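Local coordinates for putative phosphomannomutase (Thermus thermophilus, PDB 1TUO), which probably interconverts phosphorylated sugars by transferring a phosphate between hydroxyl positions, as a magnesium-dependent member of the phosphohexose mutase family, at residues K171-F176 and V200-P205; L180-M185 and V246-D251; D251-G256 and P344-I349; A292-L297 and L379-D384; E425-F430 and Y442-S447. All coordinates share one frame; numbering follows the deposited sequence.

Interaction 1. Residues K171-F176 and V200-P205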
# COMPACT_ATOMS: atom_id res chain seq x y z
N LYS A 171 18.47 -12.56 12.78
CA LYS A 171 19.63 -13.43 12.57
C LYS A 171 19.79 -13.71 11.08
O LYS A 171 20.89 -13.61 10.53
CB LYS A 171 19.44 -14.74 13.34
CG LYS A 171 20.63 -15.67 13.31
CD LYS A 171 20.40 -16.87 14.22
CE LYS A 171 21.56 -17.86 14.15
NZ LYS A 171 22.85 -17.24 14.57
N ALA A 172 18.69 -14.05 10.43
CA ALA A 172 18.72 -14.33 9.00
C ALA A 172 19.07 -13.07 8.21
O ALA A 172 19.87 -13.11 7.28
CB ALA A 172 17.37 -14.88 8.55
N LEU A 173 18.47 -11.95 8.61
CA LEU A 173 18.71 -10.67 7.94
C LEU A 173 20.18 -10.27 7.90
O LEU A 173 20.66 -9.73 6.90
CB LEU A 173 17.92 -9.55 8.61
CG LEU A 173 16.48 -9.34 8.16
CD1 LEU A 173 15.80 -8.33 9.08
CD2 LEU A 173 16.48 -8.85 6.71
N SER A 174 20.90 -10.52 8.99
CA SER A 174 22.31 -10.17 9.08
C SER A 174 23.13 -10.87 7.99
O SER A 174 24.23 -10.44 7.67
CB SER A 174 22.87 -10.53 10.46
OG SER A 174 22.88 -11.94 10.64
N GLY A 175 22.57 -11.94 7.44
CA GLY A 175 23.26 -12.68 6.40
C GLY A 175 23.22 -12.06 5.02
O GLY A 175 23.95 -12.49 4.13
N PHE A 176 22.37 -11.05 4.82
CA PHE A 176 22.27 -10.40 3.51
C PHE A 176 23.66 -9.97 3.07
O PHE A 176 24.36 -9.27 3.80
CB PHE A 176 21.33 -9.19 3.57
CG PHE A 176 21.12 -8.53 2.23
CD1 PHE A 176 20.56 -9.24 1.17
CD2 PHE A 176 21.50 -7.21 2.02
CE1 PHE A 176 20.38 -8.65 -0.08
CE2 PHE A 176 21.33 -6.60 0.77
CZ PHE A 176 20.76 -7.33 -0.28
N VAL A 200 18.41 -1.72 15.11
CA VAL A 200 18.68 -3.08 15.56
C VAL A 200 20.15 -3.48 15.44
O VAL A 200 20.51 -4.64 15.64
CB VAL A 200 17.83 -4.11 14.79
CG1 VAL A 200 16.36 -3.93 15.13
CG2 VAL A 200 18.06 -3.95 13.29
N GLY A 201 21.00 -2.51 15.10
CA GLY A 201 22.44 -2.73 14.95
C GLY A 201 22.84 -3.62 13.78
O GLY A 201 23.89 -4.26 13.81
N LEU A 202 22.01 -3.66 12.74
CA LEU A 202 22.32 -4.47 11.57
C LEU A 202 23.11 -3.64 10.57
O LEU A 202 22.63 -2.62 10.07
CB LEU A 202 21.04 -5.00 10.93
CG LEU A 202 20.42 -6.22 11.65
CD1 LEU A 202 19.22 -6.73 10.87
CD2 LEU A 202 21.47 -7.31 11.81
N GLU A 203 24.33 -4.08 10.28
CA GLU A 203 25.21 -3.36 9.37
C GLU A 203 24.95 -3.65 7.90
O GLU A 203 25.87 -3.96 7.14
CB GLU A 203 26.67 -3.65 9.71
CG GLU A 203 27.02 -3.32 11.15
CD GLU A 203 26.85 -1.85 11.48
OE1 GLU A 203 26.75 -1.52 12.68
OE2 GLU A 203 26.84 -1.01 10.55
N ILE A 204 23.69 -3.58 7.49
CA ILE A 204 23.32 -3.81 6.10
C ILE A 204 23.35 -2.44 5.45
O ILE A 204 22.68 -1.51 5.90
CB ILE A 204 21.91 -4.42 5.98
CG1 ILE A 204 21.89 -5.81 6.60
CG2 ILE A 204 21.50 -4.47 4.51
CD1 ILE A 204 20.54 -6.51 6.53
N PRO A 205 24.14 -2.28 4.38
CA PRO A 205 24.21 -0.98 3.70
C PRO A 205 22.97 -0.60 2.90
O PRO A 205 22.46 -1.40 2.11
CB PRO A 205 25.45 -1.13 2.82
CG PRO A 205 25.43 -2.58 2.46
CD PRO A 205 25.09 -3.23 3.78
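Ser174, whose CB rests 3.8 Å from Leu202 CD2, uses its hydroxyl within its own segment: Ser174 OG donates a short bond of 2.6 Å to Lys171 O, one helical turn back. The hydroxyl sits between the backbone N and the carbonyl carbon (chi1 67°), which lets it curl back to that carbonyl while CB stays against the leucine methyl. Leu202 splits its fork over the neighbouring residues. Its other methyl, CD1, lies 3.8 Å from Leu173 CB, the two leucine side chains crossing at about a right angle.

Both segments follow the C-terminal end of a helix in the alpha/beta/alpha domain II. A type I turn from Leu173 to Phe176 carries the chain off helix 170-173, and a Schellman motif terminates helix 192-199, with Gly201 as the C-prime residue at a phi of 68°. An inverse gamma turn centred on Glu203 then follows, and on its two sides Leu202 and Ile204 both direct their side chains at the opposite segment.

Ile204 reaches in with two branches. Its CD1 lies 3.2 Å from Leu173 O, a close approach to an oxygen that already accepts the turn bond from Phe176 N at 3.0 Å. CG2 meets Phe176 CD2 at 3.7 Å, coming obliquely to the ring, which its CG, anti to the backbone N (chi1 -176°), carries across the isoleucine at about a right angle. Leu356 of helix 348-362 packs on both Leu173 and Phe176, while Leu197 of helix 192-199 backs Leu202 and Ile204.

Interaction 2. Residues L180-M185 and V246-D251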
# COMPACT_ATOMS: atom_id res chain seq x y z
N LEU A 180 21.18 -2.63 -0.33
CA LEU A 180 19.78 -2.32 -0.57
C LEU A 180 19.64 -0.86 -0.99
O LEU A 180 20.08 0.04 -0.27
CB LEU A 180 18.94 -2.57 0.69
CG LEU A 180 17.44 -2.25 0.57
CD1 LEU A 180 16.80 -3.15 -0.47
CD2 LEU A 180 16.77 -2.43 1.92
N TYR A 181 19.07 -0.64 -2.16
CA TYR A 181 18.85 0.71 -2.64
C TYR A 181 17.42 1.04 -2.23
O TYR A 181 16.52 0.20 -2.39
CB TYR A 181 18.99 0.80 -4.16
CG TYR A 181 20.41 0.66 -4.65
CD1 TYR A 181 21.00 -0.60 -4.80
CD2 TYR A 181 21.17 1.78 -4.96
CE1 TYR A 181 22.32 -0.73 -5.24
CE2 TYR A 181 22.49 1.67 -5.40
CZ TYR A 181 23.06 0.41 -5.53
OH TYR A 181 24.36 0.29 -5.98
N HIS A 182 17.22 2.23 -1.68
CA HIS A 182 15.89 2.65 -1.27
C HIS A 182 15.52 3.97 -1.91
O HIS A 182 16.02 5.03 -1.52
CB HIS A 182 15.79 2.81 0.25
CG HIS A 182 14.44 3.27 0.72
ND1 HIS A 182 14.22 3.80 1.97
CD2 HIS A 182 13.23 3.26 0.09
CE1 HIS A 182 12.94 4.11 2.09
NE2 HIS A 182 12.32 3.79 0.97
N ASP A 183 14.64 3.89 -2.90
CA ASP A 183 14.13 5.04 -3.62
C ASP A 183 12.88 5.44 -2.84
O ASP A 183 11.89 4.70 -2.83
CB ASP A 183 13.77 4.61 -5.04
CG ASP A 183 13.17 5.71 -5.87
OD1 ASP A 183 12.86 5.43 -7.05
OD2 ASP A 183 12.99 6.85 -5.37
N SER A 184 12.94 6.59 -2.17
CA SER A 184 11.82 7.08 -1.38
C SER A 184 10.85 7.92 -2.22
O SER A 184 9.76 8.26 -1.76
CB SER A 184 12.32 7.91 -0.20
OG SER A 184 12.95 7.09 0.77
N MET A 185 11.27 8.23 -3.44
CA MET A 185 10.46 9.01 -4.38
C MET A 185 10.07 10.38 -3.83
O MET A 185 9.10 10.98 -4.30
CB MET A 185 9.20 8.23 -4.79
CG MET A 185 9.48 6.83 -5.34
SD MET A 185 8.02 5.99 -6.00
CE MET A 185 8.04 6.57 -7.73
N VAL A 246 14.25 -1.06 -3.53
CA VAL A 246 12.84 -1.04 -3.15
C VAL A 246 12.46 0.42 -3.31
O VAL A 246 13.22 1.31 -2.93
CB VAL A 246 12.59 -1.46 -1.68
CG1 VAL A 246 12.75 -2.96 -1.55
CG2 VAL A 246 13.52 -0.73 -0.74
N ALA A 247 11.31 0.67 -3.92
CA ALA A 247 10.83 2.03 -4.12
C ALA A 247 9.52 2.12 -3.36
O ALA A 247 8.56 1.44 -3.70
CB ALA A 247 10.60 2.30 -5.60
N THR A 248 9.48 2.95 -2.32
CA THR A 248 8.25 3.09 -1.56
C THR A 248 7.46 4.26 -2.14
O THR A 248 8.03 5.25 -2.60
CB THR A 248 8.55 3.34 -0.05
OG1 THR A 248 9.52 4.39 0.09
CG2 THR A 248 9.09 2.07 0.59
N ASP A 249 6.13 4.14 -2.15
CA ASP A 249 5.32 5.21 -2.70
C ASP A 249 5.20 6.41 -1.75
O ASP A 249 5.86 6.46 -0.71
CB ASP A 249 3.92 4.71 -3.11
CG ASP A 249 3.00 4.46 -1.93
OD1 ASP A 249 1.78 4.49 -2.15
OD2 ASP A 249 3.48 4.23 -0.79
N GLY A 250 4.36 7.37 -2.13
CA GLY A 250 4.19 8.58 -1.36
C GLY A 250 4.10 8.46 0.15
O GLY A 250 4.78 9.19 0.87
N ASP A 251 3.25 7.56 0.62
CA ASP A 251 3.07 7.37 2.06
C ASP A 251 3.63 6.03 2.54
O ASP A 251 3.40 5.60 3.68
CB ASP A 251 1.58 7.50 2.42
CG ASP A 251 0.72 6.44 1.76
OD1 ASP A 251 1.10 5.92 0.68
OD2 ASP A 251 -0.37 6.13 2.31
O HOH W 1 8.43 6.85 0.24
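Strands 180-183 and 244-248 pair in parallel, His182 beside Val246 and Asp183 beside Ala247. Val246 offers both its backbone groups: Val246 N donates to Tyr181 O at 2.8 Å, and Val246 O accepts from Asp183 N at 2.9 Å. One step on, Thr248 N reaches Asp183 O at 3.0 Å.

Polar side chains extend this ladder. His182 NE2 and Thr248 OG1 share a nearly straight hydrogen bond of 3.0 Å (168°), with the hydroxyl at the ring edge and in its plane. The imidazole swings toward the threonine because CG is anti to the backbone N (chi1 179°), and Ser184 OG lies over one ring face. A leucine in place of His182 would probably leave the Thr248 hydroxyl without this partner and its rotation less fixed. A water hydrogen-bonds to Thr248 OG1 at 2.7 Å and to the carbonyl oxygens of Ser184 and Asp249. Beyond the strand, Asp183 OD2 accepts from Met185 N in an Asx turn, while OD1 turns to Thr232 and Arg210. The chain after Thr248 has the Asp-Gly-Asp-Ala-Asp-Arg sequence that forms the metal-binding loop in this family, and probably does so here.

Among apolar groups, Leu180 CD1 meets Val246 CG2 at 4.1 Å, the two side chains crossing at about a right angle.

Strand 180-183 lies between strands 206-209 and 244-248, and strand 255-259 runs antiparallel on the other side of 244-248. Leu193 of helix 192-199 packs on Leu180, His182 and Val246, and helix 348-362 brings Leu356 to Leu180 and Ser352 to Val246 and Thr248.

Interaction 3. Residues D251-G256 and P344-I349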
# COMPACT_ATOMS: atom_id res chain seq x y z
N ASP A 251 3.25 7.56 0.62
CA ASP A 251 3.07 7.37 2.06
C ASP A 251 3.63 6.03 2.54
O ASP A 251 3.40 5.60 3.68
CB ASP A 251 1.58 7.50 2.42
CG ASP A 251 0.72 6.44 1.76
OD1 ASP A 251 1.10 5.92 0.68
OD2 ASP A 251 -0.37 6.13 2.31
N ALA A 252 4.39 5.40 1.66
CA ALA A 252 5.03 4.12 1.92
C ALA A 252 4.11 2.98 2.35
O ALA A 252 4.50 2.14 3.16
CB ALA A 252 6.16 4.30 2.95
N ASP A 253 2.89 2.92 1.82
CA ASP A 253 2.05 1.78 2.16
C ASP A 253 2.17 0.77 1.02
O ASP A 253 1.68 -0.36 1.12
CB ASP A 253 0.58 2.19 2.39
CG ASP A 253 -0.14 2.60 1.13
OD1 ASP A 253 -1.39 2.63 1.16
OD2 ASP A 253 0.52 2.90 0.11
N ARG A 254 2.87 1.16 -0.04
CA ARG A 254 3.09 0.29 -1.21
C ARG A 254 4.56 0.31 -1.62
O ARG A 254 5.28 1.26 -1.34
CB ARG A 254 2.28 0.78 -2.41
CG ARG A 254 0.78 0.93 -2.18
CD ARG A 254 0.11 1.51 -3.42
NE ARG A 254 -1.34 1.59 -3.26
CZ ARG A 254 -2.18 1.83 -4.26
NH1 ARG A 254 -1.73 2.02 -5.49
NH2 ARG A 254 -3.49 1.89 -4.02
N VAL A 255 5.00 -0.75 -2.30
CA VAL A 255 6.38 -0.79 -2.76
C VAL A 255 6.50 -1.38 -4.16
O VAL A 255 5.64 -2.15 -4.61
CB VAL A 255 7.28 -1.63 -1.82
CG1 VAL A 255 7.30 -1.04 -0.44
CG2 VAL A 255 6.80 -3.07 -1.79
N GLY A 256 7.56 -0.98 -4.86
CA GLY A 256 7.84 -1.49 -6.18
C GLY A 256 9.28 -1.95 -6.10
O GLY A 256 10.05 -1.44 -5.28
N PRO A 344 -3.44 -4.62 10.45
CA PRO A 344 -4.40 -4.91 9.38
C PRO A 344 -4.32 -3.70 8.47
O PRO A 344 -5.31 -2.98 8.27
CB PRO A 344 -5.73 -5.00 10.12
CG PRO A 344 -5.55 -3.98 11.22
CD PRO A 344 -4.14 -4.27 11.70
N GLU A 345 -3.13 -3.48 7.91
CA GLU A 345 -2.84 -2.33 7.07
C GLU A 345 -1.73 -2.65 6.06
O GLU A 345 -0.95 -3.57 6.26
CB GLU A 345 -2.41 -1.17 7.97
CG GLU A 345 -1.93 0.08 7.26
CD GLU A 345 -3.06 0.84 6.61
OE1 GLU A 345 -3.68 1.69 7.30
OE2 GLU A 345 -3.35 0.58 5.43
N ARG A 346 -1.67 -1.88 4.97
CA ARG A 346 -0.62 -2.07 3.97
C ARG A 346 0.63 -1.42 4.54
O ARG A 346 0.60 -0.26 4.95
CB ARG A 346 -1.02 -1.39 2.66
CG ARG A 346 -2.19 -2.06 1.97
CD ARG A 346 -2.71 -1.27 0.78
NE ARG A 346 -3.43 -0.06 1.20
CZ ARG A 346 -4.41 0.49 0.49
NH1 ARG A 346 -4.79 -0.05 -0.66
NH2 ARG A 346 -5.02 1.58 0.94
N ASP A 347 1.74 -2.15 4.57
CA ASP A 347 2.98 -1.60 5.10
C ASP A 347 4.14 -1.86 4.15
O ASP A 347 4.66 -2.97 4.06
CB ASP A 347 3.28 -2.20 6.49
CG ASP A 347 4.45 -1.53 7.18
OD1 ASP A 347 4.48 -1.53 8.43
OD2 ASP A 347 5.36 -1.02 6.48
N GLY A 348 4.54 -0.81 3.43
CA GLY A 348 5.63 -0.93 2.48
C GLY A 348 7.00 -1.04 3.11
O GLY A 348 7.94 -1.53 2.48
N ILE A 349 7.12 -0.58 4.35
CA ILE A 349 8.38 -0.65 5.06
C ILE A 349 8.62 -2.10 5.48
O ILE A 349 9.70 -2.66 5.25
CB ILE A 349 8.37 0.27 6.30
CG1 ILE A 349 8.10 1.72 5.86
CG2 ILE A 349 9.70 0.15 7.05
CD1 ILE A 349 9.09 2.26 4.83
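The loop at Asp253 comes close to Gly348, 4.5 Å from Asp253 CA to Gly348 CA, and a single backbone bond joins the segments: Gly348 N donates to Ala252 O at 3.0 Å, bent to 138° at the hydrogen. Gly348 opens helix 348-362 where a CB would collide with Ala252 O and Val255 CG1, so glycine suits the position. Asp347 is the N-cap, its OD2 accepting a weak bond from Ile349 N while OD1 meets Tyr160.

Asp253 and Arg346 extend in parallel from neighbouring backbones. Their salt bridge, Asp253 OD1 to Arg346 NE at 3.4 Å, is one of charge alone: the oxygen stands well out of the guanidinium plane. A bend at chi3 (-72°) sets the arginine head beside the carboxylate, and Arg346 NH1 also pairs with Glu332. A second positive group comes close, Arg254 NH2 lying 4.1 Å from Arg346 NH1; Asp253 and Glu332 probably offset the two charges. Apolar contact is made by Ala252 CB, 4.0 Å from Ile349 CD1.

The Gly348 bond and the undirected charge pair thus place this domain II loop, which in the family carries the metal ligands, against the start of a domain III helix.

Interaction 4. Residues A292-L297 and L379-D384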
# COMPACT_ATOMS: atom_id res chain seq x y z
N ALA A 292 -7.86 -8.41 -8.91
CA ALA A 292 -6.90 -8.17 -9.99
C ALA A 292 -5.52 -8.79 -9.75
O ALA A 292 -4.60 -8.59 -10.55
CB ALA A 292 -6.77 -6.67 -10.25
N VAL A 293 -5.38 -9.54 -8.66
CA VAL A 293 -4.12 -10.18 -8.34
C VAL A 293 -3.92 -11.47 -9.15
O VAL A 293 -4.87 -12.19 -9.44
CB VAL A 293 -4.06 -10.52 -6.82
CG1 VAL A 293 -2.85 -11.40 -6.53
CG2 VAL A 293 -3.97 -9.22 -6.01
N THR A 294 -2.67 -11.72 -9.51
CA THR A 294 -2.26 -12.89 -10.29
C THR A 294 -2.88 -14.19 -9.81
O THR A 294 -3.00 -14.42 -8.61
CB THR A 294 -0.73 -13.07 -10.25
OG1 THR A 294 -0.38 -14.28 -10.92
CG2 THR A 294 -0.25 -13.15 -8.80
N TRP A 295 -3.24 -15.06 -10.75
CA TRP A 295 -3.80 -16.35 -10.37
C TRP A 295 -2.70 -17.31 -9.95
O TRP A 295 -2.97 -18.46 -9.62
CB TRP A 295 -4.64 -16.96 -11.49
CG TRP A 295 -3.99 -16.98 -12.83
CD1 TRP A 295 -2.66 -16.84 -13.11
CD2 TRP A 295 -4.65 -17.18 -14.08
NE1 TRP A 295 -2.45 -16.94 -14.47
CE2 TRP A 295 -3.66 -17.15 -15.09
CE3 TRP A 295 -5.99 -17.39 -14.46
CZ2 TRP A 295 -3.96 -17.31 -16.44
CZ3 TRP A 295 -6.29 -17.55 -15.80
CH2 TRP A 295 -5.28 -17.51 -16.78
N LEU A 296 -1.45 -16.86 -9.98
CA LEU A 296 -0.35 -17.72 -9.55
C LEU A 296 -0.49 -17.93 -8.05
O LEU A 296 -0.05 -18.94 -7.51
CB LEU A 296 1.01 -17.11 -9.88
CG LEU A 296 1.74 -17.63 -11.13
CD1 LEU A 296 1.05 -17.09 -12.38
CD2 LEU A 296 3.20 -17.19 -11.10
N LEU A 297 -1.10 -16.97 -7.36
CA LEU A 297 -1.26 -17.12 -5.91
C LEU A 297 -2.24 -18.26 -5.65
O LEU A 297 -2.00 -19.11 -4.78
CB LEU A 297 -1.77 -15.83 -5.27
CG LEU A 297 -1.90 -15.87 -3.74
CD1 LEU A 297 -0.57 -16.27 -3.11
CD2 LEU A 297 -2.35 -14.51 -3.24
N LEU A 379 3.35 -22.35 -13.84
CA LEU A 379 2.86 -21.26 -14.67
C LEU A 379 3.91 -20.17 -14.87
O LEU A 379 4.79 -19.97 -14.03
CB LEU A 379 1.63 -20.63 -14.02
CG LEU A 379 0.42 -21.52 -13.76
CD1 LEU A 379 -0.60 -20.76 -12.92
CD2 LEU A 379 -0.19 -21.96 -15.09
N THR A 380 3.81 -19.47 -16.00
CA THR A 380 4.71 -18.37 -16.31
C THR A 380 3.85 -17.11 -16.14
O THR A 380 2.65 -17.14 -16.40
CB THR A 380 5.24 -18.44 -17.76
OG1 THR A 380 6.05 -19.62 -17.91
CG2 THR A 380 6.06 -17.21 -18.09
N HIS A 381 4.47 -16.02 -15.71
CA HIS A 381 3.75 -14.78 -15.46
C HIS A 381 4.18 -13.57 -16.27
O HIS A 381 5.37 -13.30 -16.43
CB HIS A 381 3.86 -14.42 -13.97
CG HIS A 381 3.37 -13.04 -13.64
ND1 HIS A 381 2.05 -12.75 -13.41
CD2 HIS A 381 4.04 -11.87 -13.52
CE1 HIS A 381 1.92 -11.46 -13.17
NE2 HIS A 381 3.11 -10.90 -13.23
N ALA A 382 3.19 -12.84 -16.77
CA ALA A 382 3.40 -11.60 -17.52
C ALA A 382 2.17 -10.76 -17.22
O ALA A 382 1.07 -11.29 -17.10
CB ALA A 382 3.51 -11.89 -19.02
N TYR A 383 2.35 -9.45 -17.08
CA TYR A 383 1.21 -8.62 -16.74
C TYR A 383 1.35 -7.16 -17.15
O TYR A 383 2.45 -6.63 -17.27
CB TYR A 383 0.97 -8.72 -15.23
CG TYR A 383 -0.04 -7.75 -14.67
CD1 TYR A 383 0.31 -6.43 -14.38
CD2 TYR A 383 -1.36 -8.14 -14.45
CE1 TYR A 383 -0.62 -5.53 -13.89
CE2 TYR A 383 -2.31 -7.24 -13.96
CZ TYR A 383 -1.92 -5.94 -13.68
OH TYR A 383 -2.84 -5.03 -13.21
N ASP A 384 0.20 -6.52 -17.37
CA ASP A 384 0.16 -5.10 -17.72
C ASP A 384 -1.26 -4.57 -17.52
O ASP A 384 -2.22 -5.35 -17.48
CB ASP A 384 0.59 -4.87 -19.16
CG ASP A 384 0.95 -3.42 -19.43
OD1 ASP A 384 1.13 -3.05 -20.61
OD2 ASP A 384 1.06 -2.66 -18.45
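Leu296 CA and Leu379 CA, the nearest pair by backbone, stand 7.0 Å apart in segments whose touching parts run in roughly opposite directions (152°), and side chains make most of the contact. Leu296, in the first turn of helix 296-304, slides past Leu379 the opposite way and brings CD1 to 3.9 Å from Leu379 CB. Its other methyl, CD2, meets His381 CB at 4.0 Å. Leu379 CD1 also reaches Trp295 CD1 at 4.4 Å, lying obliquely to the indole.

Thr294 holds the polar side. Its OG1, anti to the backbone N (chi1 175°), accepts from Leu296 N at 2.9 Å in a nearly straight capping bond (164°), ahead of the helix. His381 ND1 lies 3.8 Å from Thr294 OG1, and both groups hydrogen-bond to Glu444 OE2, which joins them indirectly. Exchanging Thr294 for a valine would keep its bulk but is likely to leave Leu296 N uncapped and Glu444 short of one partner. Tyr383 closes the far end, its CE2 4.3 Å from Ala292 O, a buried oxygen with no polar partner.

The contact sets the start of a domain III helix against the C-terminal domain. Phe370 and Val373 of helix 366-377 pack on Leu296, and Tyr442 of strand 440-445, next to strand 382-386 in the sheet, packs on Ala292 and Tyr383.

Interaction 5. Residues E425-F430 and Y442-S447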
# COMPACT_ATOMS: atom_id res chain seq x y z
N GLU A 425 -4.74 -20.20 -19.37
CA GLU A 425 -3.45 -19.53 -19.24
C GLU A 425 -3.48 -18.00 -19.43
O GLU A 425 -2.43 -17.37 -19.51
CB GLU A 425 -2.45 -20.14 -20.23
CG GLU A 425 -2.24 -21.64 -20.04
CD GLU A 425 -1.31 -22.24 -21.08
OE1 GLU A 425 -0.18 -21.74 -21.23
OE2 GLU A 425 -1.72 -23.21 -21.76
N ALA A 426 -4.67 -17.42 -19.50
CA ALA A 426 -4.79 -15.97 -19.66
C ALA A 426 -6.10 -15.42 -19.07
O ALA A 426 -7.12 -16.11 -19.07
CB ALA A 426 -4.68 -15.59 -21.13
N TRP A 427 -6.05 -14.19 -18.58
CA TRP A 427 -7.21 -13.53 -18.01
C TRP A 427 -7.23 -12.06 -18.39
O TRP A 427 -6.19 -11.39 -18.41
CB TRP A 427 -7.22 -13.70 -16.47
CG TRP A 427 -7.29 -12.41 -15.67
CD1 TRP A 427 -8.16 -11.37 -15.84
CD2 TRP A 427 -6.44 -12.03 -14.57
NE1 TRP A 427 -7.91 -10.37 -14.93
CE2 TRP A 427 -6.85 -10.75 -14.14
CE3 TRP A 427 -5.36 -12.65 -13.92
CZ2 TRP A 427 -6.24 -10.07 -13.09
CZ3 TRP A 427 -4.75 -11.97 -12.87
CH2 TRP A 427 -5.19 -10.70 -12.46
N VAL A 428 -8.42 -11.55 -18.70
CA VAL A 428 -8.60 -10.16 -19.06
C VAL A 428 -9.72 -9.57 -18.21
O VAL A 428 -10.86 -10.05 -18.26
CB VAL A 428 -8.98 -10.01 -20.55
CG1 VAL A 428 -9.14 -8.54 -20.89
CG2 VAL A 428 -7.92 -10.66 -21.42
N LEU A 429 -9.39 -8.54 -17.44
CA LEU A 429 -10.36 -7.90 -16.56
C LEU A 429 -10.68 -6.47 -16.95
O LEU A 429 -9.78 -5.65 -17.12
CB LEU A 429 -9.82 -7.92 -15.12
CG LEU A 429 -10.60 -7.13 -14.05
CD1 LEU A 429 -11.95 -7.79 -13.81
CD2 LEU A 429 -9.79 -7.09 -12.76
N PHE A 430 -11.97 -6.18 -17.09
CA PHE A 430 -12.42 -4.83 -17.41
C PHE A 430 -13.05 -4.25 -16.15
O PHE A 430 -13.94 -4.86 -15.56
CB PHE A 430 -13.48 -4.84 -18.52
CG PHE A 430 -13.06 -5.54 -19.78
CD1 PHE A 430 -13.13 -6.92 -19.88
CD2 PHE A 430 -12.60 -4.81 -20.88
CE1 PHE A 430 -12.77 -7.58 -21.05
CE2 PHE A 430 -12.24 -5.46 -22.06
CZ PHE A 430 -12.32 -6.84 -22.14
N TYR A 442 -6.99 -4.92 -17.07
CA TYR A 442 -5.89 -5.64 -16.43
C TYR A 442 -5.72 -6.95 -17.19
O TYR A 442 -6.70 -7.65 -17.43
CB TYR A 442 -6.22 -5.97 -14.97
CG TYR A 442 -6.77 -4.83 -14.14
CD1 TYR A 442 -8.04 -4.31 -14.40
CD2 TYR A 442 -6.04 -4.30 -13.08
CE1 TYR A 442 -8.57 -3.29 -13.62
CE2 TYR A 442 -6.56 -3.28 -12.29
CZ TYR A 442 -7.83 -2.78 -12.57
OH TYR A 442 -8.36 -1.78 -11.78
N VAL A 443 -4.49 -7.28 -17.56
CA VAL A 443 -4.25 -8.51 -18.28
C VAL A 443 -3.08 -9.32 -17.75
O VAL A 443 -2.01 -8.78 -17.49
CB VAL A 443 -3.99 -8.25 -19.80
CG1 VAL A 443 -3.58 -9.55 -20.49
CG2 VAL A 443 -5.24 -7.70 -20.47
N GLU A 444 -3.33 -10.61 -17.57
CA GLU A 444 -2.29 -11.53 -17.15
C GLU A 444 -2.28 -12.65 -18.18
O GLU A 444 -3.33 -13.18 -18.56
CB GLU A 444 -2.56 -12.13 -15.77
CG GLU A 444 -1.53 -13.20 -15.42
CD GLU A 444 -1.58 -13.65 -13.98
OE1 GLU A 444 -2.69 -13.81 -13.44
OE2 GLU A 444 -0.49 -13.85 -13.39
N ALA A 445 -1.08 -13.01 -18.65
CA ALA A 445 -0.92 -14.07 -19.63
C ALA A 445 0.46 -14.70 -19.46
O ALA A 445 1.25 -14.25 -18.64
CB ALA A 445 -1.09 -13.52 -21.05
N GLN A 446 0.74 -15.73 -20.25
CA GLN A 446 2.00 -16.45 -20.16
C GLN A 446 3.23 -15.69 -20.65
O GLN A 446 4.35 -15.98 -20.23
CB GLN A 446 1.90 -17.78 -20.91
CG GLN A 446 2.63 -18.93 -20.24
CD GLN A 446 1.94 -19.40 -18.96
OE1 GLN A 446 2.41 -20.32 -18.29
NE2 GLN A 446 0.82 -18.76 -18.62
N SER A 447 3.04 -14.71 -21.54
CA SER A 447 4.17 -13.95 -22.06
C SER A 447 3.82 -12.48 -22.21
O SER A 447 2.64 -12.12 -22.28
CB SER A 447 4.58 -14.49 -23.43
OG SER A 447 3.55 -14.26 -24.38
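Tyr442 runs along Leu429, its neighbour in the antiparallel register, from root to ring. Its CB lies 4.1 Å from Leu429 CB, and Tyr442 CG is 4.0 Å from Leu429 CD2. The ring turns its edge to Leu429 O, which lies in the ring plane 3.5 Å from Tyr442 CD1, and this same CD1 touches Leu429 CD2 at 3.7 Å. CE1 still skirts that methyl, and the hydroxyl at the tip ends on Arg431 NE. With CG anti to the carbonyl carbon (chi1 -48°), the ring is laid beside the leucine.

The backbones of these two residues form a hydrogen-bonded pair, Leu429 N to Tyr442 O at 2.8 Å and Tyr442 N to Leu429 O at 2.9 Å. Trp427 and Glu444 repeat the arrangement. The indole lies against Glu444 CB, though its exact placing is doubtful, and Glu444 OE1 bonds to Trp295 N. Between these pairs Val428 and Val443, a non-hydrogen-bonded pair, project to the other face, where Val428 CG1 meets Val443 CG2 at 4.0 Å and Val443 also packs on helix 448-459.

The arrangement is an antiparallel hairpin with a long, partly unmodelled connection, its strands 440-445 and 426-431 second and third in the five-stranded sheet of the phosphohexomutase C-terminal domain.

From the N terminus, interaction 1 closes a short loop of domain II, and interaction 2 opens inside it, so the two cross; they also meet where Pro205 O probably accepts a hydrogen bond from Leu180 N. Interaction 2 closes at Asp251, the residue it shares with interaction 3, and strands 244-248 and 255-259 are antiparallel neighbours in one sheet. Interaction 3 spans to residues 344-349 and ties domain II to domain III. Interaction 4 starts within that span and ends beyond it, crossing interaction 3 and joining domain III to the C-terminal domain. Interaction 5 follows in series as a local hairpin, its centre about 7 Å from that of interaction 4, with strands 382-386 and 440-445 adjacent.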